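Local coordinates for small ribosomal subunit protein bS6 (PDB 1VMB) that probably binds 16S ribosomal RNA together with bS18 as a structural component of the small ribosomal subunit, at residues A[31-34]-A[35-38]; A[38-41]-A[42-46]; A[93-96]-A[97-100]; A[109-112]-A[113-116]. All coordinates share one frame; numbering follows the deposited sequence.

Interaction 1 (A[31-34]-A[35-38])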
# COMPACT_ATOMS: atom_id res chain seq x y z
N VAL A 31 2.81 15.83 7.55
CA VAL A 31 3.39 14.83 8.47
C VAL A 31 4.90 14.84 8.25
O VAL A 31 5.35 14.66 7.13
CB VAL A 31 2.80 13.44 8.17
CG1 VAL A 31 3.37 12.38 9.08
CG2 VAL A 31 1.32 13.42 8.36
N PRO A 32 5.68 15.08 9.31
CA PRO A 32 7.12 15.09 9.24
C PRO A 32 7.68 13.84 8.59
O PRO A 32 7.13 12.74 8.76
CB PRO A 32 7.51 15.11 10.69
CG PRO A 32 6.37 15.81 11.32
CD PRO A 32 5.20 15.28 10.68
N GLU A 33 8.77 14.00 7.86
CA GLU A 33 9.21 12.87 7.03
C GLU A 33 9.56 11.61 7.83
O GLU A 33 9.24 10.48 7.40
CB GLU A 33 10.36 13.27 6.13
CG GLU A 33 10.64 12.21 5.09
CD GLU A 33 11.70 12.65 4.09
OE1 GLU A 33 12.05 13.84 4.01
OE2 GLU A 33 12.18 11.76 3.37
N GLU A 34 10.15 11.77 9.00
CA GLU A 34 10.43 10.60 9.84
C GLU A 34 9.13 9.90 10.29
O GLU A 34 9.08 8.68 10.29
CB GLU A 34 11.36 10.92 11.01
CG GLU A 34 12.84 11.22 10.68
CD GLU A 34 13.64 10.05 10.05
OE1 GLU A 34 13.12 8.93 9.92
OE2 GLU A 34 14.83 10.28 9.66
N GLU A 35 8.07 10.67 10.58
CA GLU A 35 6.81 10.07 10.92
C GLU A 35 6.20 9.37 9.69
O GLU A 35 5.58 8.27 9.76
CB GLU A 35 5.88 11.14 11.50
CG GLU A 35 6.29 11.60 12.86
CD GLU A 35 5.45 12.71 13.42
OE1 GLU A 35 4.24 12.75 13.09
OE2 GLU A 35 6.03 13.54 14.18
N ARG A 36 6.39 9.98 8.50
CA ARG A 36 6.00 9.31 7.27
C ARG A 36 6.68 7.98 7.15
O ARG A 36 6.01 7.01 6.80
CB ARG A 36 6.27 10.17 6.01
CG ARG A 36 5.41 11.48 6.09
CD ARG A 36 5.08 12.15 4.78
NE ARG A 36 6.24 12.43 3.97
CZ ARG A 36 6.91 13.58 3.98
NH1 ARG A 36 6.58 14.59 4.81
NH2 ARG A 36 7.97 13.72 3.19
N GLU A 37 7.98 7.92 7.39
CA GLU A 37 8.69 6.66 7.26
C GLU A 37 8.18 5.60 8.28
O GLU A 37 7.95 4.43 7.93
CB GLU A 37 10.19 6.86 7.38
CG GLU A 37 10.81 7.67 6.23
CD GLU A 37 10.50 7.15 4.83
OE1 GLU A 37 10.15 5.95 4.64
OE2 GLU A 37 10.63 7.95 3.88
N ASN A 38 7.90 6.06 9.48
CA ASN A 38 7.29 5.17 10.48
C ASN A 38 5.94 4.62 10.03
O ASN A 38 5.66 3.46 10.30
CB ASN A 38 7.08 5.87 11.82
CG ASN A 38 8.35 6.26 12.49
OD1 ASN A 38 9.47 5.91 12.04
ND2 ASN A 38 8.22 7.06 13.57
O HOH W 1 9.88 15.72 3.03
O HOH W 2 11.84 7.22 11.53
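The backbone N-H groups of R36, E37 and N38 bond to the carbonyl oxygens of P32, E33 and E34, with R36 N 2.9 Å from P32 O. These are the first i to i+4 bonds of helix 33-51, the first long helix of the ferredoxin-like bS6 fold, and P32 is its N-cap residue. The side chain of R36 folds back over this first turn. A bend at chi3 (-53°) swings the guanidinium toward V31, just ahead of the cap. NH1 of R36 meets V31 O at 2.6 Å, nearly in line with the carbonyl, although the bond is bent at the hydrogen (143°). NE of the same group forms a salt bridge with D77 of strand 73-85, and NH2 bonds to a water, so each of the three nitrogens has a partner. E33 lies over one face of it, with E33 CG 3.6 Å from R36 NH2. No N-H points at the E33 carboxylate. The water, in the guanidinium plane, joins the two instead, accepting from R36 NH2 and donating to E33 OE1. With an alanine at R36, V31 O and D77 would probably each lose a partner, and the E33 side chain would be set free to turn. The buried V31 puts CG1 between two chains, 3.7 Å from E35 CB and equally near R36 CG. The extended E35 chain runs on to the proline ring, where E35 OE1 rests 3.6 Å from P32 CD.

Interaction 2 (A[38-41]-A[42-46])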
# COMPACT_ATOMS: atom_id res chain seq x y z
N ASN A 38 7.90 6.06 9.48
CA ASN A 38 7.29 5.17 10.48
C ASN A 38 5.94 4.62 10.03
O ASN A 38 5.66 3.46 10.30
CB ASN A 38 7.08 5.87 11.82
CG ASN A 38 8.35 6.26 12.49
OD1 ASN A 38 9.47 5.91 12.04
ND2 ASN A 38 8.22 7.06 13.57
N LEU A 39 5.11 5.45 9.39
CA LEU A 39 3.78 4.99 8.90
C LEU A 39 3.99 3.90 7.87
O LEU A 39 3.28 2.87 7.82
CB LEU A 39 2.96 6.13 8.31
CG LEU A 39 2.11 6.91 9.34
CD1 LEU A 39 1.72 8.27 8.74
CD2 LEU A 39 0.86 6.06 9.75
N VAL A 40 4.96 4.11 6.99
CA VAL A 40 5.30 3.04 6.03
C VAL A 40 5.62 1.72 6.73
O VAL A 40 5.11 0.65 6.31
CB VAL A 40 6.43 3.47 5.09
CG1 VAL A 40 6.82 2.27 4.18
CG2 VAL A 40 5.96 4.66 4.23
N GLU A 41 6.43 1.79 7.77
CA GLU A 41 6.82 0.61 8.55
C GLU A 41 5.59 -0.02 9.21
O GLU A 41 5.49 -1.26 9.26
CB GLU A 41 7.91 0.99 9.51
CG GLU A 41 9.23 1.39 8.85
CD GLU A 41 9.80 0.32 7.93
OE1 GLU A 41 9.76 -0.88 8.28
OE2 GLU A 41 10.26 0.67 6.81
N ARG A 42 4.63 0.80 9.63
CA ARG A 42 3.43 0.26 10.26
C ARG A 42 2.60 -0.49 9.23
O ARG A 42 2.12 -1.59 9.51
CB ARG A 42 2.59 1.36 10.89
CG ARG A 42 3.25 1.97 12.07
CD ARG A 42 2.31 2.97 12.72
NE ARG A 42 2.89 3.60 13.91
CZ ARG A 42 3.44 4.80 13.85
NH1 ARG A 42 3.49 5.46 12.66
NH2 ARG A 42 3.93 5.36 14.91
N VAL A 43 2.48 0.09 8.03
CA VAL A 43 1.75 -0.63 6.97
C VAL A 43 2.40 -1.97 6.67
O VAL A 43 1.69 -2.98 6.54
CB VAL A 43 1.53 0.26 5.70
CG1 VAL A 43 0.91 -0.53 4.61
CG2 VAL A 43 0.64 1.49 6.00
N LYS A 44 3.72 -2.01 6.53
CA LYS A 44 4.43 -3.27 6.28
C LYS A 44 4.07 -4.27 7.35
O LYS A 44 3.81 -5.41 7.04
CB LYS A 44 5.93 -3.08 6.24
CG LYS A 44 6.36 -2.35 4.99
CD LYS A 44 7.69 -1.64 5.15
CE LYS A 44 8.79 -2.59 5.37
NZ LYS A 44 10.22 -2.00 5.33
N LYS A 45 4.14 -3.86 8.62
CA LYS A 45 3.84 -4.77 9.72
C LYS A 45 2.39 -5.25 9.73
O LYS A 45 2.09 -6.44 10.05
CB LYS A 45 4.19 -4.10 11.05
CG LYS A 45 5.71 -4.12 11.37
CD LYS A 45 6.21 -5.52 11.55
CE LYS A 45 7.60 -5.54 12.01
NZ LYS A 45 8.04 -6.90 12.43
N ILE A 46 1.46 -4.39 9.36
CA ILE A 46 0.06 -4.81 9.21
C ILE A 46 -0.08 -5.93 8.14
O ILE A 46 -0.76 -6.95 8.37
CB ILE A 46 -0.86 -3.64 8.88
CG1 ILE A 46 -0.93 -2.67 10.06
CG2 ILE A 46 -2.23 -4.13 8.49
CD1 ILE A 46 -1.65 -3.18 11.21
O HOH W 3 5.56 7.87 14.47
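E41 lies alongside K44, both side chains pointing the same way from the surface of helix 33-51. E41 is bent at chi2 (-56°) and K44 at chi3 (64°), and these two bends bring the charged ends together in an i to i+3 salt bridge. NZ of K44 is 3.1 Å from E41 OE2, which it meets on the syn side, a little out of the carboxylate plane. A weak bond to the other oxygen runs from K44 NZ to E41 OE1 at 3.2 Å. The amine thus straddles both carboxylate oxygens. The methylene part of K44 has an apolar neighbour, with K44 CD 4.1 Å from V40 CG1.

R42 reaches back along the helix. Its chain is extended from CG to NE and carries the guanidinium back alongside the preceding turn. NH1 of R42 comes within 3.7 Å of N38 CB and 3.9 Å of L39 CG. A water in the guanidinium plane links it to the N38 amide. It accepts from R42 NH2 at 3.0 Å and from N38 ND2 at 2.9 Å. The backbone underneath is regular: R42, V43, K44 and K45 donate to N38, L39, V40 and E41.

The helix is amphipathic here. E41, R42 and K45 are exposed, while L39, V40 and V43 are buried. V40 packs on F25 and T79 of the sheet, and V43 on F25 and I81. V43 also touches L93, F96 and Y97 of helix 91-98, and I46 reaches F96. L39 meets I27 and T100, so the apolar face is shared between two sheet strands, the second helix and the loop after it.

Interaction 3 (A[93-96]-A[97-100])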
# COMPACT_ATOMS: atom_id res chain seq x y z
N LEU A 93 -5.78 -4.80 6.40
CA LEU A 93 -5.11 -3.64 5.83
C LEU A 93 -6.08 -2.50 5.62
O LEU A 93 -5.82 -1.37 6.02
CB LEU A 93 -4.44 -4.04 4.54
CG LEU A 93 -3.75 -2.93 3.74
CD1 LEU A 93 -2.60 -2.33 4.51
CD2 LEU A 93 -3.24 -3.47 2.41
N GLU A 94 -7.23 -2.80 5.06
CA GLU A 94 -8.24 -1.79 4.87
C GLU A 94 -8.61 -1.10 6.15
O GLU A 94 -8.72 0.14 6.22
CB GLU A 94 -9.44 -2.46 4.24
CG GLU A 94 -10.63 -1.54 4.08
CD GLU A 94 -10.49 -0.51 2.98
OE1 GLU A 94 -9.59 -0.64 2.13
OE2 GLU A 94 -11.35 0.41 2.99
N ASN A 95 -8.80 -1.89 7.20
CA ASN A 95 -9.16 -1.35 8.52
C ASN A 95 -8.07 -0.50 9.14
O ASN A 95 -8.37 0.51 9.79
CB ASN A 95 -9.61 -2.46 9.45
CG ASN A 95 -10.97 -2.99 9.07
OD1 ASN A 95 -11.66 -2.43 8.21
ND2 ASN A 95 -11.37 -4.07 9.70
N PHE A 96 -6.80 -0.84 8.96
CA PHE A 96 -5.69 0.06 9.38
C PHE A 96 -5.82 1.42 8.68
O PHE A 96 -5.78 2.48 9.30
CB PHE A 96 -4.30 -0.54 9.07
CG PHE A 96 -3.19 0.40 9.41
CD1 PHE A 96 -2.84 0.55 10.69
CD2 PHE A 96 -2.53 1.13 8.41
CE1 PHE A 96 -1.83 1.45 11.04
CE2 PHE A 96 -1.54 2.07 8.76
CZ PHE A 96 -1.22 2.19 10.08
N TYR A 97 -5.98 1.39 7.37
CA TYR A 97 -6.12 2.66 6.64
C TYR A 97 -7.32 3.49 7.13
O TYR A 97 -7.19 4.72 7.34
CB TYR A 97 -6.29 2.38 5.14
CG TYR A 97 -5.10 1.83 4.38
CD1 TYR A 97 -3.82 2.34 4.55
CD2 TYR A 97 -5.28 0.88 3.39
CE1 TYR A 97 -2.72 1.87 3.84
CE2 TYR A 97 -4.17 0.42 2.63
CZ TYR A 97 -2.91 0.90 2.87
OH TYR A 97 -1.88 0.48 2.11
N ARG A 98 -8.47 2.83 7.37
CA ARG A 98 -9.66 3.50 7.81
C ARG A 98 -9.48 4.31 9.10
O ARG A 98 -10.19 5.29 9.33
CB ARG A 98 -10.78 2.51 7.98
CG ARG A 98 -11.30 2.04 6.69
CD ARG A 98 -12.45 1.08 6.81
NE ARG A 98 -12.81 0.59 5.49
CZ ARG A 98 -13.99 0.09 5.17
NH1 ARG A 98 -15.02 0.06 6.02
NH2 ARG A 98 -14.17 -0.39 3.94
N VAL A 99 -8.52 3.92 9.95
CA VAL A 99 -8.33 4.58 11.27
C VAL A 99 -7.16 5.53 11.34
O VAL A 99 -6.90 6.07 12.40
CB VAL A 99 -8.25 3.54 12.42
CG1 VAL A 99 -9.54 2.66 12.44
CG2 VAL A 99 -6.96 2.62 12.30
N THR A 100 -6.48 5.73 10.20
CA THR A 100 -5.26 6.48 10.11
C THR A 100 -5.40 7.70 9.24
O THR A 100 -5.14 7.61 8.05
CB THR A 100 -4.20 5.53 9.50
OG1 THR A 100 -4.05 4.39 10.37
CG2 THR A 100 -2.80 6.19 9.49
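The C-terminal turns of helix 91-98 are tied by an i to i+4 salt bridge between E94 and R98. One oxygen takes both bonds: E94 OE2 is 2.9 Å from R98 NE and 3.1 Å from R98 NH2. It lies in the guanidinium plane, but the carboxylate stands steeply to it, the planes 82° apart. OE2 offers its anti lone pair to R98 NE, while E94 OE1 goes to W106 NE1. An alanine at E94 would probably leave R98 without its mate and free to turn, and W106 NE1 without this acceptor.

At the helix end, F96 O accepts from two donors on opposite faces of its plane, V99 N at 3.2 Å and T100 OG1 at 2.8 Å. The T100 hydroxyl oxygen also sits over the centre of the F96 ring, 3.6 Å above its plane. On the buried side, L93 CG packs 3.6 Å from Y97 CE2.

Y97 OH bonds to S23 OG of strand 19-27, and its ring stacks with W106 of strand 103-110. L93 and Y97 both touch T108 of that strand. F96 packs on V43 and I46, and T100 on L39, so the short helix is wedged against both the sheet and helix 33-51.

Interaction 4 (A[109-112]-A[113-116]). With EDO (1,2-ethanediol), chain C.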
# COMPACT_ATOMS: atom_id res chain seq x y z
N PHE A 109 -5.43 -3.35 -4.89
CA PHE A 109 -5.88 -4.11 -6.05
C PHE A 109 -5.21 -5.45 -6.16
O PHE A 109 -3.96 -5.55 -6.07
CB PHE A 109 -5.60 -3.38 -7.38
CG PHE A 109 -6.20 -1.99 -7.48
CD1 PHE A 109 -7.54 -1.83 -7.81
CD2 PHE A 109 -5.42 -0.87 -7.34
CE1 PHE A 109 -8.09 -0.54 -7.94
CE2 PHE A 109 -5.97 0.42 -7.49
CZ PHE A 109 -7.30 0.55 -7.74
N ARG A 110 -6.00 -6.45 -6.51
CA ARG A 110 -5.41 -7.72 -6.92
C ARG A 110 -4.81 -7.63 -8.33
O ARG A 110 -5.44 -7.14 -9.28
CB ARG A 110 -6.41 -8.86 -6.87
CG ARG A 110 -5.75 -10.21 -7.09
CD ARG A 110 -6.69 -11.32 -6.72
NE ARG A 110 -6.29 -12.60 -7.29
CZ ARG A 110 -7.10 -13.62 -7.40
NH1 ARG A 110 -8.36 -13.55 -6.99
NH2 ARG A 110 -6.68 -14.75 -7.98
N ARG A 111 -3.56 -8.04 -8.42
CA ARG A 111 -2.82 -7.93 -9.67
C ARG A 111 -2.90 -9.23 -10.46
O ARG A 111 -1.93 -10.01 -10.54
CB ARG A 111 -1.38 -7.54 -9.39
CG ARG A 111 -1.23 -6.07 -8.89
CD ARG A 111 -1.55 -5.02 -9.98
NE ARG A 111 -0.67 -5.18 -11.13
CZ ARG A 111 0.49 -4.54 -11.34
NH1 ARG A 111 0.92 -3.57 -10.54
NH2 ARG A 111 1.19 -4.82 -12.43
N PHE A 112 -4.06 -9.46 -11.07
CA PHE A 112 -4.25 -10.62 -11.92
C PHE A 112 -3.19 -10.71 -13.03
O PHE A 112 -2.83 -11.79 -13.44
CB PHE A 112 -5.66 -10.64 -12.54
CG PHE A 112 -6.77 -10.77 -11.52
CD1 PHE A 112 -7.22 -12.04 -11.11
CD2 PHE A 112 -7.40 -9.64 -11.01
CE1 PHE A 112 -8.22 -12.14 -10.15
CE2 PHE A 112 -8.43 -9.73 -10.08
CZ PHE A 112 -8.84 -11.00 -9.64
N ASP A 113 -2.77 -9.57 -13.57
CA ASP A 113 -1.77 -9.55 -14.62
C ASP A 113 -0.44 -10.18 -14.15
O ASP A 113 0.20 -10.90 -14.89
CB ASP A 113 -1.57 -8.10 -15.10
CG ASP A 113 -1.00 -7.19 -14.05
OD1 ASP A 113 -1.58 -7.04 -12.95
OD2 ASP A 113 0.11 -6.64 -14.24
N LEU A 114 -0.06 -9.86 -12.91
CA LEU A 114 1.18 -10.43 -12.33
C LEU A 114 1.05 -11.93 -12.03
O LEU A 114 2.00 -12.69 -12.20
CB LEU A 114 1.60 -9.63 -11.09
CG LEU A 114 1.96 -8.20 -11.39
CD1 LEU A 114 2.40 -7.52 -10.11
CD2 LEU A 114 2.98 -8.06 -12.43
N GLU A 115 -0.11 -12.36 -11.56
CA GLU A 115 -0.36 -13.81 -11.39
C GLU A 115 -0.25 -14.54 -12.71
O GLU A 115 0.43 -15.57 -12.81
CB GLU A 115 -1.71 -14.06 -10.67
CG GLU A 115 -1.82 -13.40 -9.30
CD GLU A 115 -3.20 -13.57 -8.69
OE1 GLU A 115 -3.98 -14.39 -9.21
OE2 GLU A 115 -3.52 -12.90 -7.70
N LYS A 116 -0.82 -13.98 -13.77
CA LYS A 116 -0.75 -14.59 -15.09
C LYS A 116 0.69 -14.69 -15.57
O LYS A 116 1.13 -15.75 -16.08
CB LYS A 116 -1.57 -13.77 -16.09
CG LYS A 116 -1.64 -14.40 -17.47
CD LYS A 116 -2.70 -13.76 -18.34
CE LYS A 116 -2.50 -12.27 -18.40
NZ LYS A 116 -3.22 -11.66 -19.55
C1 EDO C . -4.67 -4.78 -13.18
O1 EDO C . -3.33 -4.65 -12.74
C2 EDO C . -5.42 -5.87 -12.38
O2 EDO C . -4.99 -7.20 -12.74
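R111 curls over the start of helix 112-122, where it is the N-cap residue, and grips D113. Its CB lies 3.6 Å from D113 OD1 and close to L114 CD1. CG keeps near that same leucine methyl. CD meets the ethanediol, with R111 CD 3.3 Å from EDO O1. NE then bonds to D113 OD1 at 2.8 Å, and NH2 to D113 OD2, also at 2.8 Å. Both bonds are almost straight and use syn lone pairs, and the two planes are only 10° apart. This is a flat, side-on salt bridge. NH1 turns to E22 of strand 19-27. L114 covers one face, its CD1 3.7 Å above the R111 guanidinium plane. Bends at chi2 (-69°) and chi3 (-58°) give R111 the curl that this needs. The ethanediol, probably from the crystallisation liquor, gives its O1 proton to D113 OD1.

A second bidentate bridge joins R110 and E115. NE of R110 is 2.8 Å from E115 OE2, and NH2 is 3.0 Å from E115 OE1, in nearly coplanar groups. The F112 ring lies over the R110 chain, with CE1 above the centre of the guanidinium and R110 CG against the ring face toward its rim. The buried E115 OE2 also accepts from I20 N. The main chain helps as well: E115 N bonds to R111 O at 3.1 Å, and K116 N to F112 O.

Together these bonds fix the turn where edge strand 103-110 gives way to the C-terminal helix. R110 and E115 both touch R19, and R111 pairs through its backbone with I20, so the turn stays fastened to neighbouring strand 19-27.

Interactions 1 and 2 run in series on helix 33-51 and share N38. The first is a surface contact at the helix start, rich in charge and water. The second is half buried, with a polar outer side and an apolar inner one. Interaction 3 lies on helix 91-98 and touches interaction 2 directly: V43 CG2 is 3.6 Å from F96 CE2, and L39 packs on T100. These two supply much of the packing between helices 33-51 and 91-98. Interaction 4 stands apart, its centre about 30 Å from that of interaction 1. It lies at the surface, and paired bidentate salt bridges do most of its work where strand becomes helix.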